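Lipoprotein (Clostridium difficile, PDB 4OTE) probably binds methionine outside the cell, as a substrate-binding lipoprotein of the NlpA family that serves methionine uptake. Local coordinates at residues Gln60-Pro63 against Tyr64-Ala68; Ser222-Ala225 against Arg226-Ile229. All blocks are in the same frame, centred on the assembly; numbering follows the deposited sequence.

Contact 1: residues Gln60-Pro63 against Tyr64-Ala68. With MSE (selenomethionine), chain C; ACT (acetate ion), chain S.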
loop_
_atom_site.group_PDB
_atom_site.type_symbol
_atom_site.label_atom_id
_atom_site.label_comp_id
_atom_site.label_asym_id
_atom_site.label_seq_id
_atom_site.Cartn_x
_atom_site.Cartn_y
_atom_site.Cartn_z
ATOM N N GLN A 60 3.614 0.148 -5.257
ATOM C CA GLN A 60 3.831 -1.114 -4.550
ATOM C C GLN A 60 5.085 -1.122 -3.678
ATOM O O GLN A 60 5.948 -0.250 -3.799
ATOM C CB GLN A 60 3.940 -2.251 -5.566
ATOM C CG GLN A 60 5.276 -2.300 -6.294
ATOM C CD GLN A 60 5.190 -3.050 -7.604
ATOM O OE1 GLN A 60 4.831 -4.225 -7.625
ATOM N NE2 GLN A 60 5.522 -2.376 -8.706
ATOM N N HIS A 61 5.168 -2.130 -2.810
ATOM C CA HIS A 61 6.394 -2.439 -2.080
ATOM C C HIS A 61 7.080 -3.656 -2.719
ATOM O O HIS A 61 6.509 -4.323 -3.591
ATOM C CB HIS A 61 6.136 -2.641 -0.573
ATOM C CG HIS A 61 4.954 -3.501 -0.245
ATOM N ND1 HIS A 61 4.857 -4.819 -0.633
ATOM C CD2 HIS A 61 3.836 -3.240 0.477
ATOM C CE1 HIS A 61 3.721 -5.327 -0.187
ATOM N NE2 HIS A 61 3.082 -4.390 0.490
ATOM N N GLU A 62 8.311 -3.928 -2.302
ATOM C CA GLU A 62 9.128 -4.951 -2.955
ATOM C C GLU A 62 8.560 -6.365 -2.835
ATOM O O GLU A 62 8.647 -7.132 -3.794
ATOM C CB GLU A 62 10.574 -4.911 -2.449
ATOM C CG GLU A 62 11.498 -5.878 -3.180
ATOM C CD GLU A 62 12.959 -5.692 -2.827
ATOM O OE1 GLU A 62 13.262 -5.041 -1.802
ATOM O OE2 GLU A 62 13.812 -6.205 -3.580
ATOM N N PRO A 63 7.990 -6.721 -1.664
ATOM C CA PRO A 63 7.384 -8.051 -1.531
ATOM C C PRO A 63 6.261 -8.314 -2.537
ATOM O O PRO A 63 6.179 -9.404 -3.092
ATOM C CB PRO A 63 6.842 -8.047 -0.101
ATOM C CG PRO A 63 7.760 -7.131 0.627
ATOM C CD PRO A 63 8.108 -6.048 -0.357
ATOM N N TYR A 64 5.417 -7.316 -2.777
ATOM C CA TYR A 64 4.351 -7.431 -3.767
ATOM C C TYR A 64 4.941 -7.609 -5.158
ATOM O O TYR A 64 4.491 -8.460 -5.922
ATOM C CB TYR A 64 3.446 -6.197 -3.747
ATOM C CG TYR A 64 2.263 -6.320 -4.671
ATOM C CD1 TYR A 64 1.081 -6.921 -4.244
ATOM C CD2 TYR A 64 2.328 -5.854 -5.981
ATOM C CE1 TYR A 64 -0.006 -7.045 -5.098
ATOM C CE2 TYR A 64 1.247 -5.971 -6.840
ATOM C CZ TYR A 64 0.084 -6.559 -6.393
ATOM O OH TYR A 64 -0.982 -6.673 -7.250
ATOM N N LEU A 65 5.950 -6.801 -5.476
ATOM C CA LEU A 65 6.633 -6.884 -6.763
ATOM C C LEU A 65 7.245 -8.273 -6.969
ATOM O O LEU A 65 7.063 -8.879 -8.021
ATOM C CB LEU A 65 7.704 -5.792 -6.873
ATOM C CG LEU A 65 8.508 -5.733 -8.180
ATOM C CD1 LEU A 65 8.909 -4.298 -8.500
ATOM C CD2 LEU A 65 9.742 -6.634 -8.130
ATOM N N LYS A 66 7.958 -8.777 -5.967
ATOM C CA LYS A 66 8.567 -10.110 -6.059
ATOM C C LYS A 66 7.525 -11.187 -6.338
ATOM O O LYS A 66 7.757 -12.094 -7.140
ATOM C CB LYS A 66 9.359 -10.450 -4.790
ATOM C CG LYS A 66 10.720 -9.777 -4.727
ATOM C CD LYS A 66 11.484 -10.143 -3.464
ATOM C CE LYS A 66 12.850 -9.470 -3.436
ATOM N NZ LYS A 66 13.564 -9.654 -2.141
ATOM N N GLU A 67 6.374 -11.074 -5.688
ATOM C CA GLU A 67 5.277 -11.999 -5.926
ATOM C C GLU A 67 4.707 -11.831 -7.340
ATOM O O GLU A 67 4.353 -12.817 -7.988
ATOM C CB GLU A 67 4.183 -11.819 -4.868
ATOM C CG GLU A 67 3.242 -13.005 -4.728
ATOM C CD GLU A 67 3.966 -14.325 -4.479
ATOM O OE1 GLU A 67 4.654 -14.449 -3.444
ATOM O OE2 GLU A 67 3.844 -15.245 -5.316
ATOM N N ALA A 68 4.643 -10.591 -7.821
ATOM C CA ALA A 68 4.168 -10.310 -9.176
ATOM C C ALA A 68 5.125 -10.875 -10.221
ATOM O O ALA A 68 4.688 -11.408 -11.240
ATOM C CB ALA A 68 3.992 -8.813 -9.383
HETATM N N MSE C 301 0.066 1.362 -0.434
HETATM C CA MSE C 301 -0.082 -0.124 -0.283
HETATM C C MSE C 301 0.471 -0.526 1.040
HETATM O O MSE C 301 1.634 -0.245 1.347
HETATM O OXT MSE C 301 -0.244 -1.150 1.827
HETATM C CB MSE C 301 0.635 -0.915 -1.376
HETATM C CG MSE C 301 0.332 -2.413 -1.287
HETATM SE SE MSE C 301 1.418 -3.427 -2.584
HETATM C CE MSE C 301 0.470 -2.851 -4.199
HETATM C C ACT S . 0.633 -3.327 3.155
HETATM O O ACT S . -0.370 -2.684 3.538
HETATM O OXT ACT S . 0.697 -3.890 2.040
HETATM C CH3 ACT S . 1.806 -3.416 4.071
#

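Contact 2: residues Ser222-Ala225 against Arg226-Ile229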
loop_
_atom_site.group_PDB
_atom_site.type_symbol
_atom_site.label_atom_id
_atom_site.label_comp_id
_atom_site.label_asym_id
_atom_site.label_seq_id
_atom_site.Cartn_x
_atom_site.Cartn_y
_atom_site.Cartn_z
ATOM N N SER A 222 14.008 13.614 -2.268
ATOM C CA SER A 222 14.410 14.992 -1.968
ATOM C C SER A 222 13.768 15.506 -0.688
ATOM O O SER A 222 12.789 14.943 -0.208
ATOM C CB SER A 222 14.013 15.922 -3.122
ATOM O OG SER A 222 12.597 16.012 -3.246
ATOM N N ASP A 223 14.304 16.602 -0.159
ATOM C CA ASP A 223 13.683 17.287 0.974
ATOM C C ASP A 223 12.258 17.742 0.642
ATOM O O ASP A 223 11.382 17.725 1.505
ATOM C CB ASP A 223 14.516 18.497 1.404
ATOM C CG ASP A 223 15.846 18.110 2.029
ATOM O OD1 ASP A 223 16.065 16.930 2.369
ATOM O OD2 ASP A 223 16.689 19.013 2.205
ATOM N N LYS A 224 12.036 18.155 -0.604
ATOM C CA LYS A 224 10.702 18.547 -1.060
ATOM C C LYS A 224 9.719 17.371 -0.977
ATOM O O LYS A 224 8.582 17.530 -0.525
ATOM C CB LYS A 224 10.768 19.100 -2.491
ATOM C CG LYS A 224 9.430 19.529 -3.086
ATOM C CD LYS A 224 8.757 20.603 -2.247
ATOM C CE LYS A 224 7.494 21.123 -2.913
ATOM N NZ LYS A 224 6.772 22.067 -2.016
ATOM N N ALA A 225 10.168 16.194 -1.404
ATOM C CA ALA A 225 9.346 14.984 -1.348
ATOM C C ALA A 225 8.982 14.615 0.089
ATOM O O ALA A 225 7.845 14.209 0.361
ATOM C CB ALA A 225 10.068 13.824 -2.020
ATOM N N ARG A 226 9.945 14.758 1.002
ATOM C CA ARG A 226 9.719 14.432 2.412
ATOM C C ARG A 226 8.675 15.364 3.021
ATOM O O ARG A 226 7.740 14.904 3.670
ATOM C CB ARG A 226 11.020 14.502 3.227
ATOM C CG ARG A 226 10.879 13.903 4.622
ATOM C CD ARG A 226 12.110 14.101 5.486
ATOM N NE ARG A 226 13.297 13.464 4.916
ATOM C CZ ARG A 226 14.337 14.101 4.370
ATOM N NH1 ARG A 226 14.380 15.432 4.294
ATOM N NH2 ARG A 226 15.358 13.395 3.891
ATOM N N SER A 227 8.836 16.666 2.805
ATOM C CA SER A 227 7.906 17.648 3.362
ATOM C C SER A 227 6.509 17.519 2.747
ATOM O O SER A 227 5.514 17.679 3.450
ATOM C CB SER A 227 8.445 19.077 3.209
ATOM O OG SER A 227 8.612 19.421 1.850
ATOM N N LEU A 228 6.430 17.205 1.455
ATOM C CA LEU A 228 5.131 16.970 0.804
ATOM C C LEU A 228 4.379 15.807 1.441
ATOM O O LEU A 228 3.178 15.905 1.701
ATOM C CB LEU A 228 5.297 16.689 -0.694
ATOM C CG LEU A 228 5.602 17.880 -1.601
ATOM C CD1 LEU A 228 6.047 17.380 -2.967
ATOM C CD2 LEU A 228 4.406 18.814 -1.720
ATOM N N ILE A 229 5.083 14.701 1.676
ATOM C CA ILE A 229 4.476 13.530 2.315
ATOM C C ILE A 229 3.980 13.881 3.712
ATOM O O ILE A 229 2.848 13.564 4.074
ATOM C CB ILE A 229 5.465 12.349 2.410
ATOM C CG1 ILE A 229 5.719 11.762 1.019
ATOM C CG2 ILE A 229 4.939 11.269 3.353
ATOM C CD1 ILE A 229 7.009 10.977 0.922
HETATM O O HOH W 1 12.556 17.623 4.097
HETATM O O HOH W 2 17.854 14.955 4.334
HETATM O O HOH W 3 6.028 21.085 0.691
#

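Contact 1: residues Gln60-Pro63 against Tyr64-Ala68
His-61 and Tyr-64 meet where the imidazole caps the first turn of helix 62-72. CB of His-61 points away from 64-68, but CG sits between the backbone N and the carbonyl carbon (chi1 45°), which folds the ring back over the first turn. ND1 accepts a weak bond of 3.3 Å from Tyr-64 N, and CE1 rests 3.7 Å from Tyr-64 CB. CD2 lies 3.6 Å from OXT of an acetate probably carried over from the crystallisation liquor; NE2 donates to that OXT at 2.9 Å, in the ring plane. The selenium of the bound selenomethionine lies over one face, 3.6 Å from NE2. These contacts are consistent with a ring held in this orientation. The His-61 carbonyl takes the N-H of Leu-65.

The Tyr-64 ring receives the ligand's methyl CE over its centre, 3.8 Å above the plane, and meets Gln-60 OE1 in plane at its CD2 edge, 3.4 Å away. Tyr-64 OH bonds to Tyr-42 O and Gln-60 NE2 to Asn-46 OD1, which anchors both polar ends. A histidine N-cap is here combined with the wall of the ligand pocket: the helix start also presents imidazole and phenol rings to the selenomethionine.

Contact 2: residues Ser222-Ala225 against Arg226-Ile229
Asp-223 and Arg-226, one helical turn apart, lie side by side and point the same way. Arg-226 NH1 donates to Asp-223 OD1 at 3.0 Å in a salt bridge whose planes stand 49° apart, the donor arriving from above the carboxylate plane. A bend at chi3 (-61°) in an otherwise extended arginine chain turns the guanidinium back along the helix to the acid. Two waters reinforce the pair: one donates to Asp-223 O and accepts from Arg-226 NH1, the other accepts from NH2 and gives a weak bond to OD1. NH2 has a further partner in the terminal carboxylate of Phe-241, so the guanidinium is shared between two anions. The Asp-223 side chain, part of a zinc-binding site, also lies about 2 Å from a bound zinc ion.

The helix start is capped by Ser-222, whose OG accepts from Ala-225 N at 3.1 Å and is also bonded to Val-219 O. Its carbonyl takes Arg-226 N, and successive main-chain bonds satisfy the carbonyls of Asp-223, Lys-224 and Ala-225. Lys-224 O receives Leu-228 N at 2.9 Å. Ser-227 OG lies 3.0 Å from Lys-224 O, with Asp-223 O also near. Lys-224 bends at chi2 (59°) to run across Leu-228, with CE 4.0 Å from Leu-228 CG, and NZ donates a hydrogen bond to a water that also lies near Ser-227 OG.

Beneath the Lys-224 chain, Leu-228 packs on Leu-19 and Glu-22 of helix 13-22 and on Leu-23; Ile-229 also meets Leu-19. Ile-229 and Arg-226 reach Pro-239 of strand 238-239, so helix 223-233 packs against both helix 13-22 and strand 238-239, with Ile-229 touching both.

Overall arrangement
Contacts 1 and 2 are two versions of one principle, a helix whose first turn is capped by the side chain just before it, a histidine in 60-68 and a serine in 222-229. Their surroundings differ. Contact 1 supplies three of the nine residues of the selenomethionine pocket, whereas in contact 2 the side chain of Ile-229 is still about 12 Å from the ligand and the zinc ion beside Asp-223 is the nearby bound group. The centres lie 24 Å apart and the nearest atoms about 12 Å, without touching. Strand 76-84 connects their surroundings: Leu-65 rests on Ile-76, and the same strand pairs with 238-239, against which Ile-229 packs.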